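Local coordinates for protein mevalonate kinase (Methanocaldococcus jannaschii, PDB 1VIS) that phosphorylates (R)-mevalonate at its 5-hydroxyl with ATP, a step of the pathway that supplies isoprenoid precursors for archaeal membrane lipids, at residues I12-H17 against G272-G277; K220-V225 against T243-L248. All blocks are in the same frame, centred on the assembly; numbering follows the deposited sequence.

Interaction 1: residues I12-H17 against G272-G277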
# COMPACT_ATOMS: atom_id res chain seq x y z
N ILE A 12 -1.51 -6.49 -1.28
CA ILE A 12 -1.58 -7.80 -0.64
C ILE A 12 -1.89 -8.82 -1.72
O ILE A 12 -2.87 -8.69 -2.46
CB ILE A 12 -2.67 -7.84 0.46
CG1 ILE A 12 -2.19 -7.03 1.66
CG2 ILE A 12 -2.95 -9.30 0.88
CD1 ILE A 12 -3.29 -6.31 2.40
N LEU A 13 -1.03 -9.83 -1.83
CA LEU A 13 -1.19 -10.88 -2.82
C LEU A 13 -2.15 -11.95 -2.31
O LEU A 13 -2.91 -12.51 -3.10
CB LEU A 13 0.18 -11.51 -3.12
CG LEU A 13 1.21 -10.59 -3.79
CD1 LEU A 13 2.59 -11.25 -3.77
CD2 LEU A 13 0.79 -10.30 -5.22
N PHE A 14 -2.10 -12.23 -1.01
CA PHE A 14 -2.95 -13.23 -0.37
C PHE A 14 -3.01 -12.93 1.12
O PHE A 14 -2.04 -12.44 1.69
CB PHE A 14 -2.36 -14.64 -0.49
CG PHE A 14 -2.06 -15.08 -1.89
CD1 PHE A 14 -3.09 -15.42 -2.76
CD2 PHE A 14 -0.74 -15.16 -2.33
CE1 PHE A 14 -2.80 -15.83 -4.06
CE2 PHE A 14 -0.45 -15.57 -3.62
CZ PHE A 14 -1.47 -15.91 -4.49
N GLY A 15 -4.14 -13.26 1.74
CA GLY A 15 -4.27 -13.05 3.17
C GLY A 15 -5.11 -11.88 3.65
O GLY A 15 -5.32 -11.73 4.85
N GLU A 16 -5.59 -11.06 2.72
CA GLU A 16 -6.42 -9.90 3.04
C GLU A 16 -7.01 -9.76 4.45
O GLU A 16 -6.61 -8.88 5.22
CB GLU A 16 -7.56 -9.79 2.04
CG GLU A 16 -7.25 -8.95 0.83
CD GLU A 16 -6.35 -9.65 -0.16
OE1 GLU A 16 -5.87 -8.97 -1.09
OE2 GLU A 16 -6.13 -10.87 -0.02
N HIS A 17 -7.98 -10.60 4.80
CA HIS A 17 -8.61 -10.48 6.11
C HIS A 17 -8.17 -11.48 7.16
O HIS A 17 -8.30 -11.22 8.36
CB HIS A 17 -10.14 -10.55 5.94
CG HIS A 17 -10.77 -9.25 5.54
ND1 HIS A 17 -10.79 -8.15 6.37
CD2 HIS A 17 -11.38 -8.88 4.39
CE1 HIS A 17 -11.39 -7.15 5.74
NE2 HIS A 17 -11.76 -7.56 4.54
N GLY A 272 -5.07 -15.07 -14.11
CA GLY A 272 -5.89 -15.18 -12.93
C GLY A 272 -6.02 -13.79 -12.33
O GLY A 272 -5.30 -12.87 -12.73
N ALA A 273 -6.92 -13.63 -11.38
CA ALA A 273 -7.10 -12.32 -10.79
C ALA A 273 -7.81 -12.40 -9.44
O ALA A 273 -8.49 -13.38 -9.15
CB ALA A 273 -7.89 -11.44 -11.75
N LYS A 274 -7.63 -11.38 -8.62
CA LYS A 274 -8.27 -11.33 -7.30
C LYS A 274 -8.26 -9.91 -6.77
O LYS A 274 -7.35 -9.13 -7.07
CB LYS A 274 -7.54 -12.25 -6.31
CG LYS A 274 -6.16 -11.75 -5.89
CD LYS A 274 -5.53 -12.66 -4.84
CE LYS A 274 -6.11 -12.43 -3.45
NZ LYS A 274 -5.81 -11.04 -2.99
N LEU A 275 -9.27 -9.56 -5.97
CA LEU A 275 -9.32 -8.23 -5.40
C LEU A 275 -8.20 -8.15 -4.38
O LEU A 275 -7.66 -9.18 -3.97
CB LEU A 275 -10.69 -7.98 -4.74
CG LEU A 275 -11.00 -8.59 -3.36
CD1 LEU A 275 -10.34 -7.75 -2.27
CD2 LEU A 275 -12.51 -8.63 -3.14
N THR A 276 -7.85 -6.94 -3.96
CA THR A 276 -6.77 -6.74 -2.99
C THR A 276 -7.18 -5.80 -1.86
O THR A 276 -7.68 -4.69 -2.10
CB THR A 276 -5.52 -6.16 -3.68
OG1 THR A 276 -4.47 -6.02 -2.71
CG2 THR A 276 -5.82 -4.79 -4.29
N GLY A 277 -6.95 -6.25 -0.62
CA GLY A 277 -7.29 -5.45 0.55
C GLY A 277 -8.70 -5.71 1.04
O GLY A 277 -9.30 -6.72 0.67
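With chi1 at 70°, Lys-274 has CG between its own backbone N and carbonyl carbon, and bends at chi3 and chi4 turn the amine back toward Glu-16. The glutamate arrives from the opposite direction, its chain folded at chi2 (75°). This is an interdomain junction of the GHMP kinase fold: the chain leaving strand 3-14 docks on strand 272-276, an outer strand of the antiparallel sheet in the C-terminal part. NZ of Lys-274 makes a salt bridge to OE1 of Glu-16 at 2.8 Å, with a weak hydrogen bond to OE2 alongside it. The same NZ donates to O of Leu-275 at 2.8 Å and, weakly, to O of Leu-13 at 3.3 Å. The buried ammonium group thus draws on both segments, which should offset the cost of burying its charge.

Where the chain turns its corner, Leu-13 and Phe-14 both face Ile-26 in a classic beta bulge. Phe-14 brings CD1 to 4.2 Å from CD of Lys-274, CD lying obliquely off the ring. Asn-245 and His-246 of helix 235-249 also pack against Lys-274.

Thr-276 ties down the other end of the contact: OG1 donates to O of Ile-12 at 3.1 Å, in the carbonyl plane and on a lone pair. The oxygen that pairs with the lysine, OE1 of Glu-16, also accepts a bond from the backbone of Gly-277. There N of Gly-277 donates to OE1 of Glu-16 over 3.0 Å, at an N-H...O angle of 155°, and OE1 receives it on its anti lone pair, away from OE2.

Interaction 2: residues K220-V225 against T243-L248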
# COMPACT_ATOMS: atom_id res chain seq x y z
N LYS A 220 -8.49 -20.86 6.81
CA LYS A 220 -7.63 -22.04 6.73
C LYS A 220 -7.37 -22.41 5.27
O LYS A 220 -6.25 -22.80 4.91
CB LYS A 220 -8.27 -23.24 7.44
CG LYS A 220 -8.56 -23.03 8.92
CD LYS A 220 -9.20 -24.28 9.51
CE LYS A 220 -9.98 -23.97 10.78
NZ LYS A 220 -9.11 -23.35 11.83
N GLU A 221 -8.41 -22.31 4.45
CA GLU A 221 -8.27 -22.62 3.03
C GLU A 221 -7.41 -21.52 2.43
O GLU A 221 -6.59 -21.77 1.54
CB GLU A 221 -9.64 -22.69 2.35
CG GLU A 221 -10.46 -23.94 2.67
CD GLU A 221 -9.71 -25.25 2.41
OE1 GLU A 221 -9.21 -25.87 3.38
OE2 GLU A 221 -9.61 -25.66 1.23
N ILE A 222 -7.59 -20.31 2.94
CA ILE A 222 -6.81 -19.17 2.49
C ILE A 222 -5.32 -19.36 2.82
O ILE A 222 -4.45 -18.97 2.04
CB ILE A 222 -7.32 -17.86 3.16
CG1 ILE A 222 -8.63 -17.42 2.52
CG2 ILE A 222 -6.27 -16.75 3.04
CD1 ILE A 222 -9.20 -16.11 3.06
N ASP A 223 -5.03 -19.99 3.95
CA ASP A 223 -3.65 -20.21 4.36
C ASP A 223 -3.01 -21.35 3.58
O ASP A 223 -1.80 -21.34 3.33
CB ASP A 223 -3.59 -20.47 5.87
CG ASP A 223 -2.18 -20.36 6.43
OD1 ASP A 223 -1.37 -21.27 6.18
OD2 ASP A 223 -1.88 -19.36 7.12
N LYS A 224 -3.82 -22.34 3.19
CA LYS A 224 -3.33 -23.47 2.42
C LYS A 224 -2.98 -23.01 1.01
O LYS A 224 -2.14 -23.62 0.33
CB LYS A 224 -4.39 -24.58 2.35
CG LYS A 224 -4.59 -25.34 3.67
CD LYS A 224 -5.57 -26.48 3.50
CE LYS A 224 -5.69 -27.30 4.78
NZ LYS A 224 -6.71 -28.39 4.69
N VAL A 225 -3.63 -21.93 0.58
CA VAL A 225 -3.41 -21.34 -0.73
C VAL A 225 -2.05 -20.64 -0.73
O VAL A 225 -1.37 -20.56 -1.77
CB VAL A 225 -4.51 -20.31 -1.05
CG1 VAL A 225 -4.13 -19.47 -2.29
CG2 VAL A 225 -5.84 -21.04 -1.28
N THR A 243 -7.03 -16.53 -8.22
CA THR A 243 -8.46 -16.60 -8.48
C THR A 243 -9.20 -17.37 -7.40
O THR A 243 -10.35 -17.07 -7.10
CB THR A 243 -8.73 -17.30 -9.79
OG1 THR A 243 -8.06 -16.60 -10.85
CG2 THR A 243 -10.22 -17.34 -10.05
N LYS A 244 -8.53 -18.37 -6.85
CA LYS A 244 -9.10 -19.20 -5.81
C LYS A 244 -9.23 -18.40 -4.52
O LYS A 244 -10.26 -18.47 -3.83
CB LYS A 244 -8.22 -20.44 -5.61
CG LYS A 244 -8.83 -21.52 -4.74
CD LYS A 244 -7.89 -22.71 -4.65
CE LYS A 244 -8.39 -23.77 -3.68
NZ LYS A 244 -7.41 -24.89 -3.60
N ASN A 245 -8.19 -17.63 -4.20
CA ASN A 245 -8.22 -16.81 -3.00
C ASN A 245 -9.36 -15.83 -3.17
O ASN A 245 -10.08 -15.51 -2.23
CB ASN A 245 -6.90 -16.06 -2.82
CG ASN A 245 -6.82 -15.29 -1.49
OD1 ASN A 245 -5.74 -14.83 -1.11
ND2 ASN A 245 -7.94 -15.16 -0.79
N HIS A 246 -9.54 -15.35 -4.39
CA HIS A 246 -10.62 -14.41 -4.64
C HIS A 246 -11.98 -15.05 -4.35
O HIS A 246 -12.86 -14.41 -3.78
CB HIS A 246 -10.61 -13.92 -6.09
CG HIS A 246 -11.73 -12.97 -6.39
ND1 HIS A 246 -11.77 -11.69 -5.88
CD2 HIS A 246 -12.90 -13.15 -7.06
CE1 HIS A 246 -12.92 -11.12 -6.21
NE2 HIS A 246 -13.62 -11.98 -6.93
N GLU A 247 -12.15 -16.30 -4.76
CA GLU A 247 -13.41 -17.01 -4.56
C GLU A 247 -13.69 -17.16 -3.07
O GLU A 247 -14.84 -17.26 -2.65
CB GLU A 247 -13.37 -18.41 -5.21
CG GLU A 247 -13.30 -18.40 -6.72
CD GLU A 247 -14.46 -17.66 -7.35
OE1 GLU A 247 -15.61 -18.12 -7.19
OE2 GLU A 247 -14.23 -16.61 -8.00
N LEU A 248 -12.62 -17.19 -2.29
CA LEU A 248 -12.75 -17.31 -0.85
C LEU A 248 -13.18 -15.96 -0.28
O LEU A 248 -14.13 -15.89 0.49
CB LEU A 248 -11.42 -17.74 -0.24
CG LEU A 248 -11.00 -19.15 -0.68
CD1 LEU A 248 -9.58 -19.47 -0.22
CD2 LEU A 248 -12.00 -20.15 -0.11
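Leu-248 reaches across to Ile-222, Val-225 and Glu-221, and its side chain can be followed outward atom by atom. CB already lies 3.9 Å from CG1 of Ile-222. At chi1 -65°, CG stands anti to the carbonyl carbon, which sends the branch point out toward helix 215-230. CD1 is the methyl that does the work. It sits 3.6 Å from CG1 of Ile-222 and 4.2 Å from CG2 of Val-225, so it is lodged between residues three apart on the facing helix. It also comes within 4.1 Å of CB of Glu-221 and lies close to the backbone of that turn. Ile-222 and Val-225 each run past the leucine, pointing the opposite way to it and meeting it along their flanks.

One turn earlier, Asn-245 meets Ile-222 at an oblique crossing. Its CG is anti to the backbone N (chi1 -174°), and ND2 lies against the isoleucine, 4.1 Å from CG1. The amide is in van der Waals contact here; no hydrogen bond joins the two segments. At the more open margin the extended Lys-244 lays its methylenes past Val-225, CD standing 4.3 Å from CG2. Its NZ and OE2 of Glu-221 carry opposite charges but stay 5.4 Å apart, so any attraction between them acts at a distance.

Asp-223, elsewhere on helix 215-230, forms a salt bridge with Arg-24. Two neighbouring helices, 215-230 and 235-249, thus pack almost antiparallel (169°), the axes of the two short segments coming within 9.9 Å, as an alpha-helical hairpin, whose second helix lies against the C-terminal sheet of this GHMP kinase.

Overall arrangement
Interaction 2 is nested within the loop of chain closed by interaction 1, and their centres lie 9 Å apart. Helix 235-249, one side of interaction 2, also touches interaction 1: OG1 of Thr-243 lies 3.2 Å from N of Ala-273, and ND1 of His-246 lies 3.3 Å from N of Leu-275, both probable hydrogen bonds. Asn-245 looks both ways, its OD1 packing 3.2 Å from CD1 of Phe-14. Interaction 1 is nearer to the catalytic region: the side chain of Thr-276 is about 4 Å from that of Leu-111 in the predicted ATP site, and that of Ile-12 about 6 Å from that of Asp-157, the inferred proton acceptor. Interaction 2 lies away from both.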